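Local coordinates for glycoside hydrolase family 16 protein (Akkermansia muciniphila, PDB 6T2N) that probably cleaves internal beta-galactosidic linkages in mucin O-glycans, as an endo-acting O-glycanase of the human gut microbiota, at residues A[104-110]-A[126-132]; A[172-176]-A[255-261]. All blocks are in the same frame, centred on the assembly; numbering follows the deposited sequence.

Contact 1 (A[104-110]-A[126-132]); sequences THFEKFA and KFMPYTS
Phe127 carries the extended chain of Lys108 over one face of its ring. With CG anti to the backbone N (chi1 178°), the lysine sets CE 4.0 Å from the Phe127 centroid in a CH-pi contact. Lys108 NZ lies 4.8 Å from the same centroid, a cation-pi contact. A long aliphatic chain ending in a charge suits such an exposed ring. Met128 pairs its backbone with Phe109 by two hydrogen bonds, Phe109 N to Met128 O and Met128 N to Phe109 O, both 3.0 Å. The edge of the Phe106 ring meets the face of Tyr130, centroids 5.5 Å apart and planes at 75°, while Tyr130 OH is hydrogen-bonded to Pro284 O. Thr131 forms a second backbone pair with His105 and gives OG1 to Glu107 OE1 at 2.8 Å, on the anti side and 34° out of the carboxylate plane. Asn92 ND2 also reaches this hydroxyl, and Thr131 CG2 packs on Phe109 CB, so threonine serves with both branches. Lys91 and Arg89 salt-bridge Glu107 OE1, probably stabilising its negative charge. A short antiparallel ladder at 109-110 and a single bridge at His105, one register step apart, join the end of strand 99-104 to strand 127-136 of the mixed sheet in a GH16 beta-sandwich.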
loop_
_atom_site.group_PDB
_atom_site.type_symbol
_atom_site.label_atom_id
_atom_site.label_comp_id
_atom_site.label_asym_id
_atom_site.label_seq_id
_atom_site.Cartn_x
_atom_site.Cartn_y
_atom_site.Cartn_z
ATOM N N THR A 104 -9.582 12.795 4.331
ATOM C CA THR A 104 -8.391 13.591 4.734
ATOM C C THR A 104 -8.942 14.971 4.989
ATOM O O THR A 104 -9.660 15.501 4.109
ATOM C CB THR A 104 -7.244 13.533 3.709
ATOM O OG1 THR A 104 -6.832 12.169 3.485
ATOM C CG2 THR A 104 -6.077 14.370 4.165
ATOM N N HIS A 105 -8.720 15.439 6.204
ATOM C CA HIS A 105 -9.322 16.680 6.744
ATOM C C HIS A 105 -8.187 17.567 7.218
ATOM O O HIS A 105 -7.423 17.086 8.074
ATOM C CB HIS A 105 -10.218 16.423 7.967
ATOM C CG HIS A 105 -11.419 15.608 7.700
ATOM N ND1 HIS A 105 -12.559 16.165 7.239
ATOM C CD2 HIS A 105 -11.653 14.283 7.839
ATOM C CE1 HIS A 105 -13.463 15.216 7.090
ATOM N NE2 HIS A 105 -12.941 14.055 7.461
ATOM N N PHE A 106 -8.122 18.799 6.720
ATOM C CA PHE A 106 -7.328 19.883 7.337
ATOM C C PHE A 106 -7.883 20.093 8.756
ATOM O O PHE A 106 -8.967 20.598 8.870
ATOM C CB PHE A 106 -7.411 21.137 6.480
ATOM C CG PHE A 106 -6.768 22.311 7.142
ATOM C CD1 PHE A 106 -5.394 22.453 7.099
ATOM C CD2 PHE A 106 -7.526 23.231 7.858
ATOM C CE1 PHE A 106 -4.794 23.536 7.733
ATOM C CE2 PHE A 106 -6.915 24.297 8.496
ATOM C CZ PHE A 106 -5.550 24.442 8.441
ATOM N N GLU A 107 -7.173 19.664 9.797
ATOM C CA GLU A 107 -7.693 19.629 11.187
ATOM C C GLU A 107 -6.520 19.339 12.141
ATOM O O GLU A 107 -5.947 18.237 12.116
ATOM C CB GLU A 107 -8.820 18.609 11.291
ATOM C CG GLU A 107 -8.867 17.954 12.649
ATOM C CD GLU A 107 -9.841 16.799 12.775
ATOM O OE1 GLU A 107 -9.975 16.007 11.810
ATOM O OE2 GLU A 107 -10.430 16.663 13.842
ATOM N N LYS A 108 -6.129 20.319 12.943
ATOM C CA LYS A 108 -4.996 20.160 13.879
ATOM C C LYS A 108 -5.398 19.115 14.906
ATOM O O LYS A 108 -6.484 19.245 15.477
ATOM C CB LYS A 108 -4.672 21.491 14.540
ATOM C CG LYS A 108 -3.550 21.463 15.561
ATOM C CD LYS A 108 -3.235 22.848 16.026
ATOM C CE LYS A 108 -2.277 22.883 17.189
ATOM N NZ LYS A 108 -2.243 24.244 17.779
ATOM N N PHE A 109 -4.538 18.139 15.145
ATOM C CA PHE A 109 -4.907 16.925 15.912
ATOM C C PHE A 109 -3.643 16.315 16.505
ATOM O O PHE A 109 -2.614 16.285 15.814
ATOM C CB PHE A 109 -5.659 15.951 15.005
ATOM C CG PHE A 109 -6.347 14.807 15.698
ATOM C CD1 PHE A 109 -5.687 13.613 15.921
ATOM C CD2 PHE A 109 -7.674 14.905 16.095
ATOM C CE1 PHE A 109 -6.333 12.534 16.515
ATOM C CE2 PHE A 109 -8.314 13.826 16.696
ATOM C CZ PHE A 109 -7.650 12.627 16.881
ATOM N N ALA A 110 -3.718 15.896 17.768
ATOM C CA ALA A 110 -2.539 15.448 18.540
ATOM C C ALA A 110 -2.039 14.117 17.966
ATOM O O ALA A 110 -2.882 13.302 17.550
ATOM C CB ALA A 110 -2.871 15.364 19.999
ATOM N N LYS A 126 4.180 17.419 18.411
ATOM C CA LYS A 126 3.005 17.251 19.304
ATOM C C LYS A 126 1.779 17.027 18.419
ATOM O O LYS A 126 1.115 15.985 18.537
ATOM C CB LYS A 126 2.836 18.427 20.270
ATOM C CG LYS A 126 2.031 18.091 21.525
ATOM C CD LYS A 126 2.104 19.127 22.668
ATOM C CE LYS A 126 1.384 18.687 23.933
ATOM N NZ LYS A 126 0.442 19.723 24.416
ATOM N N PHE A 127 1.518 17.990 17.548
ATOM C CA PHE A 127 0.302 18.083 16.699
ATOM C C PHE A 127 0.686 17.991 15.225
ATOM O O PHE A 127 1.809 18.369 14.862
ATOM C CB PHE A 127 -0.402 19.424 16.933
ATOM C CG PHE A 127 -1.011 19.595 18.296
ATOM C CD1 PHE A 127 -2.274 19.090 18.581
ATOM C CD2 PHE A 127 -0.329 20.277 19.294
ATOM C CE1 PHE A 127 -2.842 19.277 19.835
ATOM C CE2 PHE A 127 -0.900 20.466 20.545
ATOM C CZ PHE A 127 -2.159 19.974 20.809
ATOM N N MET A 128 -0.235 17.520 14.392
ATOM C CA MET A 128 -0.141 17.626 12.919
ATOM C C MET A 128 -1.304 18.489 12.470
ATOM O O MET A 128 -2.344 18.409 13.110
ATOM C CB MET A 128 -0.229 16.235 12.293
ATOM C CG MET A 128 1.101 15.468 12.333
ATOM S SD MET A 128 2.346 16.281 11.335
ATOM C CE MET A 128 3.185 14.850 10.670
ATOM N N PRO A 129 -1.207 19.345 11.418
ATOM C CA PRO A 129 -2.416 19.866 10.765
ATOM C C PRO A 129 -2.913 18.580 10.099
ATOM O O PRO A 129 -2.134 17.625 10.117
ATOM C CB PRO A 129 -1.877 20.950 9.821
ATOM C CG PRO A 129 -0.474 20.504 9.487
ATOM C CD PRO A 129 0.019 19.738 10.698
ATOM N N TYR A 130 -4.053 18.498 9.436
ATOM C CA TYR A 130 -4.308 17.242 8.576
ATOM C C TYR A 130 -4.293 15.838 9.271
ATOM O O TYR A 130 -3.321 15.327 9.772
ATOM C CB TYR A 130 -3.333 16.955 7.412
ATOM C CG TYR A 130 -3.401 17.993 6.312
ATOM C CD1 TYR A 130 -4.520 18.103 5.439
ATOM C CD2 TYR A 130 -2.498 19.027 6.330
ATOM C CE1 TYR A 130 -4.686 19.182 4.550
ATOM C CE2 TYR A 130 -2.656 20.121 5.459
ATOM C CZ TYR A 130 -3.749 20.198 4.568
ATOM O OH TYR A 130 -3.791 21.298 3.759
ATOM N N THR A 131 -5.546 15.284 9.318
ATOM C CA THR A 131 -5.888 13.916 9.774
ATOM C C THR A 131 -6.201 13.164 8.494
ATOM O O THR A 131 -6.595 13.811 7.513
ATOM C CB THR A 131 -7.045 13.968 10.779
ATOM O OG1 THR A 131 -8.110 14.690 10.172
ATOM C CG2 THR A 131 -6.702 14.704 12.052
ATOM N N SER A 132 -5.958 11.878 8.468
ATOM C CA SER A 132 -6.410 11.043 7.339
ATOM C C SER A 132 -6.572 9.632 7.887
ATOM O O SER A 132 -6.375 9.474 9.140
ATOM C CB SER A 132 -5.444 11.158 6.163
ATOM O OG SER A 132 -5.967 10.521 4.992
#

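Contact 2 (A[172-176]-A[255-261]); sequences WGWPV and YANGAGN
Trp172 and Val176 lie at the ends of a turn facing the loop 255-261, and the two backbones stay well apart: CA of Trp172 is 9.8 Å from CA of Ala259, and CA of Val176 is 9.3 Å from CA of Asn261. The first segment turns back on itself, with a cis peptide before Pro175 and a weak bond from Val176 N to Gly173 O. Side chains bridge the gap. Val176 CG1, held anti to the backbone N (chi1 179°), lies over a face of the Trp172 indole, toward its rim. Tyr255 presents its ring edge to that same face, a T-shaped pair with planes at 89° and centroids 5.1 Å apart. Its OH donates to Val176 O at 2.7 Å and has a weak hydrogen bond with Ser200 N, while Val176 CG1 touches Tyr255 CE2 at 3.6 Å. A phenylalanine in place of Tyr255 would probably leave Val176 O without this donor and the ring less firmly held against the indole. Ala259, small enough to sit beside the indole, sets CB 4.0 Å from Trp172 CZ2; Gly260, whose positive phi suits a glycine, puts O in plane at the indole edge. This is aromatic packing between two connecting loops of the GH16 beta-sandwich; Trp174 NE1 of the first is hydrogen-bonded to Glu179 OE1, the first glutamate of the family's ExDxxE signature, consistent with a place near the active-site cleft.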
loop_
_atom_site.group_PDB
_atom_site.type_symbol
_atom_site.label_atom_id
_atom_site.label_comp_id
_atom_site.label_asym_id
_atom_site.label_seq_id
_atom_site.Cartn_x
_atom_site.Cartn_y
_atom_site.Cartn_z
ATOM N N TRP A 172 14.108 -9.212 7.873
ATOM C CA TRP A 172 14.742 -7.952 7.404
ATOM C C TRP A 172 13.892 -6.779 7.842
ATOM O O TRP A 172 12.696 -7.000 7.985
ATOM C CB TRP A 172 14.949 -7.944 5.885
ATOM C CG TRP A 172 15.999 -8.929 5.515
ATOM C CD1 TRP A 172 17.249 -9.008 6.046
ATOM C CD2 TRP A 172 15.849 -10.039 4.620
ATOM N NE1 TRP A 172 17.886 -10.103 5.541
ATOM C CE2 TRP A 172 17.063 -10.743 4.649
ATOM C CE3 TRP A 172 14.818 -10.488 3.789
ATOM C CZ2 TRP A 172 17.286 -11.858 3.848
ATOM C CZ3 TRP A 172 15.014 -11.601 3.021
ATOM C CH2 TRP A 172 16.238 -12.279 3.063
ATOM N N GLY A 173 14.520 -5.613 8.015
ATOM C CA GLY A 173 13.874 -4.307 8.230
ATOM C C GLY A 173 14.024 -3.480 6.976
ATOM O O GLY A 173 14.830 -3.913 6.105
ATOM N N TRP A 174 13.302 -2.351 6.870
ATOM C CA TRP A 174 13.168 -1.616 5.589
ATOM C C TRP A 174 14.516 -1.069 5.139
ATOM O O TRP A 174 15.259 -0.554 5.953
ATOM C CB TRP A 174 12.176 -0.505 5.762
ATOM C CG TRP A 174 11.703 0.082 4.473
ATOM C CD1 TRP A 174 10.584 -0.253 3.747
ATOM C CD2 TRP A 174 12.338 1.155 3.760
ATOM N NE1 TRP A 174 10.501 0.536 2.619
ATOM C CE2 TRP A 174 11.563 1.401 2.610
ATOM C CE3 TRP A 174 13.482 1.915 3.993
ATOM C CZ2 TRP A 174 11.911 2.375 1.691
ATOM C CZ3 TRP A 174 13.810 2.913 3.106
ATOM C CH2 TRP A 174 13.021 3.139 1.972
ATOM N N PRO A 175 14.905 -1.089 3.845
ATOM C CA PRO A 175 14.093 -1.582 2.723
ATOM C C PRO A 175 14.340 -3.038 2.298
ATOM O O PRO A 175 13.819 -3.472 1.253
ATOM C CB PRO A 175 14.576 -0.734 1.534
ATOM C CG PRO A 175 15.877 -0.085 1.989
ATOM C CD PRO A 175 16.179 -0.522 3.408
ATOM N N VAL A 176 15.139 -3.747 3.101
ATOM C CA VAL A 176 15.669 -5.072 2.742
ATOM C C VAL A 176 14.498 -6.038 2.816
ATOM O O VAL A 176 14.534 -7.009 2.099
ATOM C CB VAL A 176 16.853 -5.437 3.649
ATOM C CG1 VAL A 176 17.439 -6.801 3.340
ATOM C CG2 VAL A 176 17.957 -4.395 3.588
ATOM N N TYR A 255 19.385 -12.250 -2.944
ATOM C CA TYR A 255 20.342 -11.501 -2.080
ATOM C C TYR A 255 21.585 -12.362 -1.950
ATOM O O TYR A 255 21.372 -13.563 -1.931
ATOM C CB TYR A 255 19.790 -11.211 -0.674
ATOM C CG TYR A 255 18.798 -10.077 -0.534
ATOM C CD1 TYR A 255 18.836 -8.961 -1.356
ATOM C CD2 TYR A 255 17.859 -10.103 0.481
ATOM C CE1 TYR A 255 17.950 -7.916 -1.190
ATOM C CE2 TYR A 255 16.931 -9.086 0.636
ATOM C CZ TYR A 255 16.994 -7.982 -0.193
ATOM O OH TYR A 255 16.118 -6.972 -0.044
ATOM N N ALA A 256 22.747 -11.737 -1.725
ATOM C CA ALA A 256 24.113 -12.323 -1.673
ATOM C C ALA A 256 24.225 -13.367 -0.570
ATOM O O ALA A 256 23.474 -13.218 0.462
ATOM C CB ALA A 256 25.139 -11.239 -1.452
ATOM N N ASN A 257 25.157 -14.335 -0.808
ATOM C CA ASN A 257 25.514 -15.521 0.040
ATOM C C ASN A 257 24.285 -16.548 -0.004
ATOM O O ASN A 257 23.545 -16.891 -0.968
ATOM C CB ASN A 257 25.896 -15.047 1.444
ATOM C CG ASN A 257 27.013 -14.031 1.344
ATOM O OD1 ASN A 257 28.180 -14.384 1.118
ATOM N ND2 ASN A 257 26.647 -12.767 1.468
ATOM N N GLY A 258 23.837 -16.830 1.258
ATOM C CA GLY A 258 22.487 -17.397 1.509
ATOM C C GLY A 258 21.424 -16.319 1.397
ATOM O O GLY A 258 20.741 -16.221 0.353
ATOM N N ALA A 259 21.375 -15.452 2.394
ATOM C CA ALA A 259 20.265 -14.513 2.630
ATOM C C ALA A 259 18.962 -15.017 1.945
ATOM O O ALA A 259 18.218 -15.693 2.632
ATOM C CB ALA A 259 20.747 -13.144 2.197
ATOM N N GLY A 260 18.703 -14.686 0.662
ATOM C CA GLY A 260 17.697 -15.279 -0.246
ATOM C C GLY A 260 16.401 -14.477 -0.360
ATOM O O GLY A 260 15.465 -14.760 0.395
ATOM N N ASN A 261 16.307 -13.548 -1.311
ATOM C CA ASN A 261 15.035 -13.065 -1.942
ATOM C C ASN A 261 13.953 -12.582 -0.970
ATOM O O ASN A 261 13.176 -13.373 -0.439
ATOM C CB ASN A 261 14.390 -14.100 -2.862
ATOM C CG ASN A 261 14.103 -13.459 -4.195
ATOM O OD1 ASN A 261 14.745 -13.797 -5.208
ATOM N ND2 ASN A 261 13.264 -12.442 -4.156
#

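From the N terminus, the chain leaves strand 99-104 of the antiparallel sheet and changes sheets within 104-110, reaching the mixed sheet at strand 109-110. Contact 1 closes the loop of fifteen residues that follows, which includes the short helix 120-123 and leads into strand 127-136. Contact 2 opens only later and spans 78 residues, about half of them strand, before 255-261 comes back to 172-176. It ties the connection between strands 160-168 and 179-181 to that between 243-249 and 267-275. The two are in series, neither nested nor crossed. The centres of contact 1 and contact 2 lie about 36 Å apart. The nearest atoms of contact 1 and contact 2 are about 18 Å apart.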